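Local coordinates for exocyst complex component EXO70 (Saccharomyces cerevisiae, PDB 2B1E), which acts in the secretory pathway as a subunit of the exocyst, the complex that tethers secretory vesicles to sites of exocytosis, and helps the exocyst assemble, at residues A[40-45]-A[84-89]; A[91-96]-A[121-126]; A[520-525]-A[557-562]. All blocks are in the same frame, centred on the assembly; numbering follows the deposited sequence.

Contact 1: A[40-45]-A[84-89]; sequences QYTQVV and AQLRVY
The segments 40-45 and 84-89 run antiparallel at 155°, with axes 11.9 Å apart at closest approach and with T42 and L86 the nearest pair, their CA atoms 8.5 Å apart. At that spacing the backbones do not meet, and side chains span the gap. Y41 carries much of the contact: with CG anti to the backbone N (chi1 -172°), its ring projects toward the partner helix and its hydroxyl oxygen OH ends 3.7 Å from Q85 CB, beside the aliphatic part of that side chain. Q85 then bends at chi2, which carries its amide away from the contact, and the ring and amide planes stand 76° apart. Further back along the ring, CD2 of Y41 lies 4.1 Å from CD2 of L86, an oblique approach in which the two side chains slide past each other in opposite directions. L86 also meets T42, whose CG2 lies 4.1 Å from L86 CD2 and about equally far from CD1, so the methyl faces the leucine fork. The T42 hydroxyl serves other partners, the backbone O of K39 and the side chain of W125. I33 packs on Y41, Q85 and L86, while F130 of helix 117-132 adds to the cover of L86. Such apolar, side-chain-mediated packing of antiparallel helices is characteristic of an alpha-helical bundle, here in the N-terminal part of the Exo70 rod.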
loop_
_atom_site.group_PDB
_atom_site.type_symbol
_atom_site.label_atom_id
_atom_site.label_comp_id
_atom_site.label_asym_id
_atom_site.label_seq_id
_atom_site.Cartn_x
_atom_site.Cartn_y
_atom_site.Cartn_z
ATOM N N GLN A 40 -45.947 -32.598 -13.115
ATOM C CA GLN A 40 -46.919 -33.402 -13.867
ATOM C C GLN A 40 -46.645 -33.298 -15.363
ATOM O O GLN A 40 -46.808 -34.270 -16.116
ATOM C CB GLN A 40 -48.355 -32.919 -13.602
ATOM C CG GLN A 40 -48.888 -33.169 -12.199
ATOM C CD GLN A 40 -48.113 -32.429 -11.132
ATOM O OE1 GLN A 40 -47.805 -31.241 -11.276
ATOM N NE2 GLN A 40 -47.791 -33.128 -10.045
ATOM N N TYR A 41 -46.247 -32.100 -15.782
ATOM C CA TYR A 41 -45.937 -31.825 -17.179
ATOM C C TYR A 41 -44.738 -32.673 -17.618
ATOM O O TYR A 41 -44.814 -33.378 -18.622
ATOM C CB TYR A 41 -45.646 -30.322 -17.368
ATOM C CG TYR A 41 -45.484 -29.867 -18.812
ATOM C CD1 TYR A 41 -46.548 -29.284 -19.515
ATOM C CD2 TYR A 41 -44.262 -30.003 -19.468
ATOM C CE1 TYR A 41 -46.389 -28.846 -20.833
ATOM C CE2 TYR A 41 -44.092 -29.575 -20.778
ATOM C CZ TYR A 41 -45.155 -28.997 -21.456
ATOM O OH TYR A 41 -44.974 -28.584 -22.757
ATOM N N THR A 42 -43.633 -32.624 -16.881
ATOM C CA THR A 42 -42.482 -33.429 -17.281
ATOM C C THR A 42 -42.809 -34.912 -17.205
ATOM O O THR A 42 -42.209 -35.723 -17.919
ATOM C CB THR A 42 -41.236 -33.171 -16.420
ATOM O OG1 THR A 42 -41.532 -33.438 -15.047
ATOM C CG2 THR A 42 -40.756 -31.732 -16.590
ATOM N N GLN A 43 -43.756 -35.270 -16.342
ATOM C CA GLN A 43 -44.141 -36.668 -16.212
ATOM C C GLN A 43 -44.847 -37.132 -17.484
ATOM O O GLN A 43 -44.661 -38.268 -17.935
ATOM C CB GLN A 43 -45.061 -36.864 -15.005
ATOM C CG GLN A 43 -45.266 -38.321 -14.660
ATOM C CD GLN A 43 -43.944 -39.057 -14.508
ATOM O OE1 GLN A 43 -43.073 -38.653 -13.723
ATOM N NE2 GLN A 43 -43.783 -40.140 -15.265
ATOM N N VAL A 44 -45.667 -36.266 -18.067
ATOM C CA VAL A 44 -46.348 -36.634 -19.303
ATOM C C VAL A 44 -45.331 -36.756 -20.441
ATOM O O VAL A 44 -45.415 -37.665 -21.269
ATOM C CB VAL A 44 -47.428 -35.611 -19.677
ATOM C CG1 VAL A 44 -47.927 -35.883 -21.095
ATOM C CG2 VAL A 44 -48.587 -35.708 -18.689
ATOM N N VAL A 45 -44.360 -35.851 -20.486
ATOM C CA VAL A 45 -43.349 -35.940 -21.531
ATOM C C VAL A 45 -42.589 -37.269 -21.351
ATOM O O VAL A 45 -42.244 -37.926 -22.329
ATOM C CB VAL A 45 -42.380 -34.748 -21.468
ATOM C CG1 VAL A 45 -41.343 -34.858 -22.576
ATOM C CG2 VAL A 45 -43.168 -33.432 -21.637
ATOM N N ALA A 84 -39.080 -27.780 -25.750
ATOM C CA ALA A 84 -38.740 -26.413 -26.124
ATOM C C ALA A 84 -39.478 -25.467 -25.169
ATOM O O ALA A 84 -38.964 -24.417 -24.794
ATOM C CB ALA A 84 -39.143 -26.144 -27.580
ATOM N N GLN A 85 -40.679 -25.859 -24.764
ATOM C CA GLN A 85 -41.474 -25.059 -23.837
ATOM C C GLN A 85 -40.821 -25.038 -22.455
ATOM O O GLN A 85 -40.877 -24.029 -21.739
ATOM C CB GLN A 85 -42.894 -25.627 -23.752
ATOM C CG GLN A 85 -43.784 -24.966 -22.712
ATOM C CD GLN A 85 -43.877 -23.461 -22.870
ATOM O OE1 GLN A 85 -44.119 -22.949 -23.972
ATOM N NE2 GLN A 85 -43.691 -22.738 -21.769
ATOM N N LEU A 86 -40.203 -26.160 -22.086
ATOM C CA LEU A 86 -39.510 -26.268 -20.813
ATOM C C LEU A 86 -38.336 -25.300 -20.780
ATOM O O LEU A 86 -38.038 -24.711 -19.743
ATOM C CB LEU A 86 -39.020 -27.702 -20.594
ATOM C CG LEU A 86 -40.145 -28.658 -20.183
ATOM C CD1 LEU A 86 -39.639 -30.088 -20.224
ATOM C CD2 LEU A 86 -40.639 -28.295 -18.790
ATOM N N ARG A 87 -37.676 -25.133 -21.922
ATOM C CA ARG A 87 -36.552 -24.216 -22.004
ATOM C C ARG A 87 -37.026 -22.774 -21.908
ATOM O O ARG A 87 -36.410 -21.968 -21.222
ATOM C CB ARG A 87 -35.785 -24.414 -23.310
ATOM C CG ARG A 87 -35.060 -25.738 -23.391
ATOM C CD ARG A 87 -34.200 -25.836 -24.646
ATOM N NE ARG A 87 -33.908 -27.236 -24.918
ATOM C CZ ARG A 87 -34.603 -27.992 -25.761
ATOM N NH1 ARG A 87 -35.625 -27.480 -26.435
ATOM N NH2 ARG A 87 -34.294 -29.275 -25.900
ATOM N N VAL A 88 -38.105 -22.448 -22.616
ATOM C CA VAL A 88 -38.665 -21.094 -22.577
ATOM C C VAL A 88 -39.020 -20.741 -21.128
ATOM O O VAL A 88 -38.713 -19.654 -20.625
ATOM C CB VAL A 88 -39.970 -20.996 -23.436
ATOM C CG1 VAL A 88 -40.646 -19.645 -23.203
ATOM C CG2 VAL A 88 -39.636 -21.164 -24.905
ATOM N N TYR A 89 -39.671 -21.681 -20.465
ATOM C CA TYR A 89 -40.097 -21.512 -19.079
ATOM C C TYR A 89 -38.891 -21.330 -18.152
ATOM O O TYR A 89 -38.919 -20.514 -17.226
ATOM C CB TYR A 89 -40.899 -22.742 -18.645
ATOM C CG TYR A 89 -41.732 -22.544 -17.402
ATOM C CD1 TYR A 89 -42.977 -21.926 -17.468
ATOM C CD2 TYR A 89 -41.290 -23.009 -16.164
ATOM C CE1 TYR A 89 -43.772 -21.781 -16.333
ATOM C CE2 TYR A 89 -42.065 -22.873 -15.031
ATOM C CZ TYR A 89 -43.311 -22.260 -15.121
ATOM O OH TYR A 89 -44.099 -22.160 -14.007
#

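Contact 2: A[91-96]-A[121-126]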
loop_
_atom_site.group_PDB
_atom_site.type_symbol
_atom_site.label_atom_id
_atom_site.label_comp_id
_atom_site.label_asym_id
_atom_site.label_seq_id
_atom_site.Cartn_x
_atom_site.Cartn_y
_atom_site.Cartn_z
ATOM N N ILE A 91 -35.807 -20.246 -18.981
ATOM C CA ILE A 91 -35.205 -18.951 -19.284
ATOM C C ILE A 91 -36.050 -17.809 -18.709
ATOM O O ILE A 91 -35.528 -16.795 -18.242
ATOM C CB ILE A 91 -35.069 -18.784 -20.820
ATOM C CG1 ILE A 91 -34.025 -19.779 -21.358
ATOM C CG2 ILE A 91 -34.656 -17.375 -21.158
ATOM C CD1 ILE A 91 -33.965 -19.857 -22.890
ATOM N N SER A 92 -37.361 -17.977 -18.739
ATOM C CA SER A 92 -38.235 -16.949 -18.212
ATOM C C SER A 92 -38.020 -16.755 -16.705
ATOM O O SER A 92 -37.906 -15.626 -16.229
ATOM C CB SER A 92 -39.693 -17.314 -18.494
ATOM O OG SER A 92 -40.544 -16.345 -17.936
ATOM N N ILE A 93 -37.974 -17.853 -15.955
ATOM C CA ILE A 93 -37.764 -17.763 -14.515
ATOM C C ILE A 93 -36.424 -17.092 -14.229
ATOM O O ILE A 93 -36.326 -16.212 -13.367
ATOM C CB ILE A 93 -37.773 -19.157 -13.857
ATOM C CG1 ILE A 93 -39.176 -19.754 -13.924
ATOM C CG2 ILE A 93 -37.336 -19.062 -12.405
ATOM C CD1 ILE A 93 -39.289 -21.130 -13.303
ATOM N N LEU A 94 -35.389 -17.507 -14.954
ATOM C CA LEU A 94 -34.066 -16.935 -14.764
ATOM C C LEU A 94 -34.079 -15.429 -15.013
ATOM O O LEU A 94 -33.360 -14.674 -14.354
ATOM C CB LEU A 94 -33.047 -17.605 -15.695
ATOM C CG LEU A 94 -32.671 -19.057 -15.372
ATOM C CD1 LEU A 94 -31.724 -19.608 -16.433
ATOM C CD2 LEU A 94 -32.025 -19.120 -14.001
ATOM N N ASN A 95 -34.903 -14.987 -15.956
ATOM C CA ASN A 95 -34.963 -13.563 -16.251
ATOM C C ASN A 95 -36.007 -12.790 -15.443
ATOM O O ASN A 95 -36.297 -11.628 -15.738
ATOM C CB ASN A 95 -35.162 -13.350 -17.747
ATOM C CG ASN A 95 -33.906 -13.650 -18.539
ATOM O OD1 ASN A 95 -33.729 -14.749 -19.070
ATOM N ND2 ASN A 95 -33.013 -12.680 -18.603
ATOM N N SER A 96 -36.562 -13.429 -14.419
ATOM C CA SER A 96 -37.537 -12.772 -13.564
ATOM C C SER A 96 -36.805 -11.666 -12.794
ATOM O O SER A 96 -37.417 -10.711 -12.322
ATOM C CB SER A 96 -38.159 -13.775 -12.593
ATOM O OG SER A 96 -37.169 -14.409 -11.806
ATOM N N GLY A 121 -36.853 -24.288 -6.962
ATOM C CA GLY A 121 -37.364 -25.637 -7.117
ATOM C C GLY A 121 -37.602 -25.974 -8.581
ATOM O O GLY A 121 -37.177 -27.029 -9.058
ATOM N N ALA A 122 -38.291 -25.080 -9.288
ATOM C CA ALA A 122 -38.591 -25.268 -10.707
ATOM C C ALA A 122 -37.322 -25.322 -11.559
ATOM O O ALA A 122 -37.212 -26.135 -12.477
ATOM C CB ALA A 122 -39.504 -24.132 -11.209
ATOM N N LEU A 123 -36.379 -24.433 -11.273
ATOM C CA LEU A 123 -35.130 -24.405 -12.014
ATOM C C LEU A 123 -34.420 -25.749 -11.857
ATOM O O LEU A 123 -33.985 -26.352 -12.846
ATOM C CB LEU A 123 -34.243 -23.260 -11.512
ATOM C CG LEU A 123 -34.721 -21.849 -11.886
ATOM C CD1 LEU A 123 -33.984 -20.806 -11.061
ATOM C CD2 LEU A 123 -34.523 -21.616 -13.394
ATOM N N SER A 124 -34.332 -26.230 -10.621
ATOM C CA SER A 124 -33.677 -27.505 -10.345
ATOM C C SER A 124 -34.376 -28.667 -11.019
ATOM O O SER A 124 -33.716 -29.581 -11.520
ATOM C CB SER A 124 -33.605 -27.766 -8.836
ATOM O OG SER A 124 -32.734 -26.843 -8.209
ATOM N N TRP A 125 -35.709 -28.642 -11.021
ATOM C CA TRP A 125 -36.478 -29.705 -11.643
ATOM C C TRP A 125 -36.199 -29.779 -13.138
ATOM O O TRP A 125 -36.130 -30.863 -13.703
ATOM C CB TRP A 125 -37.981 -29.494 -11.412
ATOM C CG TRP A 125 -38.834 -30.659 -11.854
ATOM C CD1 TRP A 125 -39.450 -30.820 -13.065
ATOM C CD2 TRP A 125 -39.147 -31.828 -11.090
ATOM N NE1 TRP A 125 -40.124 -32.018 -13.100
ATOM C CE2 TRP A 125 -39.955 -32.657 -11.902
ATOM C CE3 TRP A 125 -38.818 -32.259 -9.799
ATOM C CZ2 TRP A 125 -40.442 -33.897 -11.464
ATOM C CZ3 TRP A 125 -39.303 -33.498 -9.360
ATOM C CH2 TRP A 125 -40.106 -34.299 -10.195
ATOM N N ILE A 126 -36.046 -28.622 -13.775
ATOM C CA ILE A 126 -35.801 -28.578 -15.204
ATOM C C ILE A 126 -34.370 -29.005 -15.523
ATOM O O ILE A 126 -34.134 -29.711 -16.508
ATOM C CB ILE A 126 -36.141 -27.172 -15.773
ATOM C CG1 ILE A 126 -37.657 -26.947 -15.679
ATOM C CG2 ILE A 126 -35.704 -27.060 -17.251
ATOM C CD1 ILE A 126 -38.100 -25.528 -16.026
#
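The carbonyl oxygen of I93, whose side chain touches helix 117-132, is gripped twice by S96: the backbone N donates to I93 O at 3.0 Å, and the hydroxyl OG bonds to the same I93 O at an unusually short 2.5 Å. The hydroxyl approaches in the carbonyl plane with a C=O...O angle of 156°, but it is chiefly the backbone bond that ties the turn that follows to the last turn of helix 66-94. The chain leaves helical geometry at N95, and Y115 OH bonds to the carbonyl O of L94, a further hold on this helix end. Across the contact all the touching atoms are carbon. I93, nearest L123 by backbone with 7.6 Å between CA atoms, has an extended chain (chi2 180°) that brings CD1 to 3.7 Å from A122 CB. Its other branch, CG2, sits 3.9 Å from L123 CG, and the I93 and L123 side chains pass in opposite directions. L123 thereby meets both neighbours: its CD2 is also 3.6 Å from L94 CD2, the closest approach between the segments, and CD1 lies 3.9 Å from the same L94 methyl. Past the segments, L143 of helix 136-155 packs on L94, F90 on L123, and L38 on A122. Aliphatic side chains packed between neighbouring helices, as where helix 66-94 ends against helix 117-132, are characteristic of alpha-helical bundles, here in a partly buried place.

Contact 3: A[520-525]-A[557-562]; sequences SEIISL and TVLNQL
One flat group takes part, the side-chain amide of N560, and within the two segments it is met at its oxygen: I523 CD1 lies 3.7 Å from N560 OD1, approaching from a direction tilted out of the amide plane. The CG-OD1...CD1 angle of about 141° puts the methyl beyond the oxygen, not over the middle of the group. The two side chains cross at about a right angle. N560 CB points away from helix 512-537, and it is the torsion chi1 (-76°), with CG beside the backbone N, that brings the amide back toward I523. L559 supplies the apolar middle and divides its methyls between two isoleucines: CD2 lies 4.2 Å from I522 CG2, and CD1 lies 4.3 Å from I523 CG1. These separations indicate van der Waals contact without close interlocking. The segments 520-525 and 557-562 run almost antiparallel, at 168°, with axes 10.5 Å apart, and I523 and L559 form the nearest pair at 7.0 Å between CA atoms. The contact is one place where the last helix, 552-563, lies alongside helix 512-537, whose V526 and M527, just past the segment, also touch L559. Neighbouring helices add to the packing: W460 of helix 440-473 packs on I522, while F497 of helix 483-504 packs on L559 and V558, so the two segments sit within a larger bundle of helices.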
loop_
_atom_site.group_PDB
_atom_site.type_symbol
_atom_site.label_atom_id
_atom_site.label_comp_id
_atom_site.label_asym_id
_atom_site.label_seq_id
_atom_site.Cartn_x
_atom_site.Cartn_y
_atom_site.Cartn_z
ATOM N N SER A 520 24.064 24.199 26.818
ATOM C CA SER A 520 24.699 23.307 27.786
ATOM C C SER A 520 26.041 22.766 27.310
ATOM O O SER A 520 27.020 22.789 28.047
ATOM C CB SER A 520 23.786 22.124 28.114
ATOM O OG SER A 520 22.679 22.527 28.903
ATOM N N GLU A 521 26.082 22.282 26.074
ATOM C CA GLU A 521 27.300 21.701 25.528
ATOM C C GLU A 521 28.446 22.695 25.337
ATOM O O GLU A 521 29.602 22.350 25.559
ATOM C CB GLU A 521 26.994 20.990 24.210
ATOM C CG GLU A 521 26.060 19.791 24.338
ATOM C CD GLU A 521 26.613 18.685 25.243
ATOM O OE1 GLU A 521 27.844 18.451 25.236
ATOM O OE2 GLU A 521 25.814 18.031 25.950
ATOM N N ILE A 522 28.146 23.918 24.920
ATOM C CA ILE A 522 29.217 24.889 24.743
ATOM C C ILE A 522 29.784 25.299 26.099
ATOM O O ILE A 522 30.996 25.308 26.290
ATOM C CB ILE A 522 28.733 26.143 23.986
ATOM C CG1 ILE A 522 28.327 25.750 22.563
ATOM C CG2 ILE A 522 29.827 27.201 23.966
ATOM C CD1 ILE A 522 27.943 26.922 21.681
ATOM N N ILE A 523 28.910 25.629 27.044
ATOM C CA ILE A 523 29.370 26.024 28.369
ATOM C C ILE A 523 30.109 24.863 29.062
ATOM O O ILE A 523 31.161 25.074 29.662
ATOM C CB ILE A 523 28.179 26.517 29.245
ATOM C CG1 ILE A 523 27.640 27.836 28.669
ATOM C CG2 ILE A 523 28.622 26.702 30.705
ATOM C CD1 ILE A 523 26.414 28.395 29.390
ATOM N N SER A 524 29.576 23.646 28.956
ATOM C CA SER A 524 30.210 22.473 29.567
ATOM C C SER A 524 31.625 22.231 29.052
ATOM O O SER A 524 32.480 21.702 29.765
ATOM C CB SER A 524 29.387 21.203 29.296
ATOM O OG SER A 524 28.350 21.047 30.246
ATOM N N LEU A 525 31.862 22.609 27.805
ATOM C CA LEU A 525 33.155 22.405 27.179
ATOM C C LEU A 525 34.154 23.518 27.491
ATOM O O LEU A 525 35.302 23.262 27.849
ATOM C CB LEU A 525 32.942 22.292 25.669
ATOM C CG LEU A 525 34.043 21.823 24.727
ATOM C CD1 LEU A 525 34.576 20.462 25.157
ATOM C CD2 LEU A 525 33.449 21.743 23.325
ATOM N N THR A 557 29.704 35.411 31.353
ATOM C CA THR A 557 28.699 36.377 30.919
ATOM C C THR A 557 28.578 36.429 29.402
ATOM O O THR A 557 27.468 36.469 28.861
ATOM C CB THR A 557 29.024 37.786 31.476
ATOM O OG1 THR A 557 29.089 37.715 32.904
ATOM C CG2 THR A 557 27.946 38.798 31.085
ATOM N N VAL A 558 29.717 36.419 28.715
ATOM C CA VAL A 558 29.719 36.449 27.258
ATOM C C VAL A 558 28.976 35.234 26.729
ATOM O O VAL A 558 28.080 35.350 25.895
ATOM C CB VAL A 558 31.152 36.428 26.703
ATOM C CG1 VAL A 558 31.126 36.254 25.198
ATOM C CG2 VAL A 558 31.856 37.707 27.083
ATOM N N LEU A 559 29.351 34.060 27.220
ATOM C CA LEU A 559 28.708 32.837 26.780
ATOM C C LEU A 559 27.219 32.801 27.075
ATOM O O LEU A 559 26.444 32.347 26.243
ATOM C CB LEU A 559 29.378 31.619 27.415
ATOM C CG LEU A 559 30.727 31.217 26.820
ATOM C CD1 LEU A 559 31.165 29.904 27.460
ATOM C CD2 LEU A 559 30.604 31.058 25.302
ATOM N N ASN A 560 26.813 33.250 28.261
ATOM C CA ASN A 560 25.395 33.236 28.604
ATOM C C ASN A 560 24.603 34.120 27.646
ATOM O O ASN A 560 23.491 33.780 27.251
ATOM C CB ASN A 560 25.164 33.720 30.044
ATOM C CG ASN A 560 25.536 32.678 31.089
ATOM O OD1 ASN A 560 25.228 31.490 30.948
ATOM N ND2 ASN A 560 26.179 33.127 32.163
ATOM N N GLN A 561 25.172 35.259 27.273
ATOM C CA GLN A 561 24.489 36.169 26.357
ATOM C C GLN A 561 24.427 35.571 24.962
ATOM O O GLN A 561 23.458 35.762 24.235
ATOM C CB GLN A 561 25.200 37.521 26.312
ATOM C CG GLN A 561 24.994 38.375 27.553
ATOM C CD GLN A 561 25.750 39.693 27.485
ATOM O OE1 GLN A 561 26.981 39.724 27.576
ATOM N NE2 GLN A 561 25.016 40.791 27.314
ATOM N N LEU A 562 25.468 34.837 24.596
ATOM C CA LEU A 562 25.525 34.201 23.292
ATOM C C LEU A 562 24.489 33.093 23.153
ATOM O O LEU A 562 23.818 32.989 22.127
ATOM C CB LEU A 562 26.915 33.615 23.060
ATOM C CG LEU A 562 27.049 32.675 21.863
ATOM C CD1 LEU A 562 26.786 33.452 20.572
ATOM C CD2 LEU A 562 28.442 32.056 21.860
#

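Along the chain the contacts come in series, each closing before the next opens. Contacts 1 and 2 are neighbours, their centres 12 Å apart, and both use helix 66-94: its residues 84-89 face helix 38-56 and its last turn, just beyond, faces helix 117-132. They are joined directly by a probable hydrogen bond of 2.8 Å between T42 OG1 and W125 NE1, and I126 CD1 packs against the backbone O of L86 and the ring of Y89. Contact 3 lies on the opposite side of the chain's centre, its own centre about 103 Å from that of contact 1 and 91 Å from that of contact 2. Similar local helix packing on both sides, without any strand, is consistent with an elongated all-helical rod.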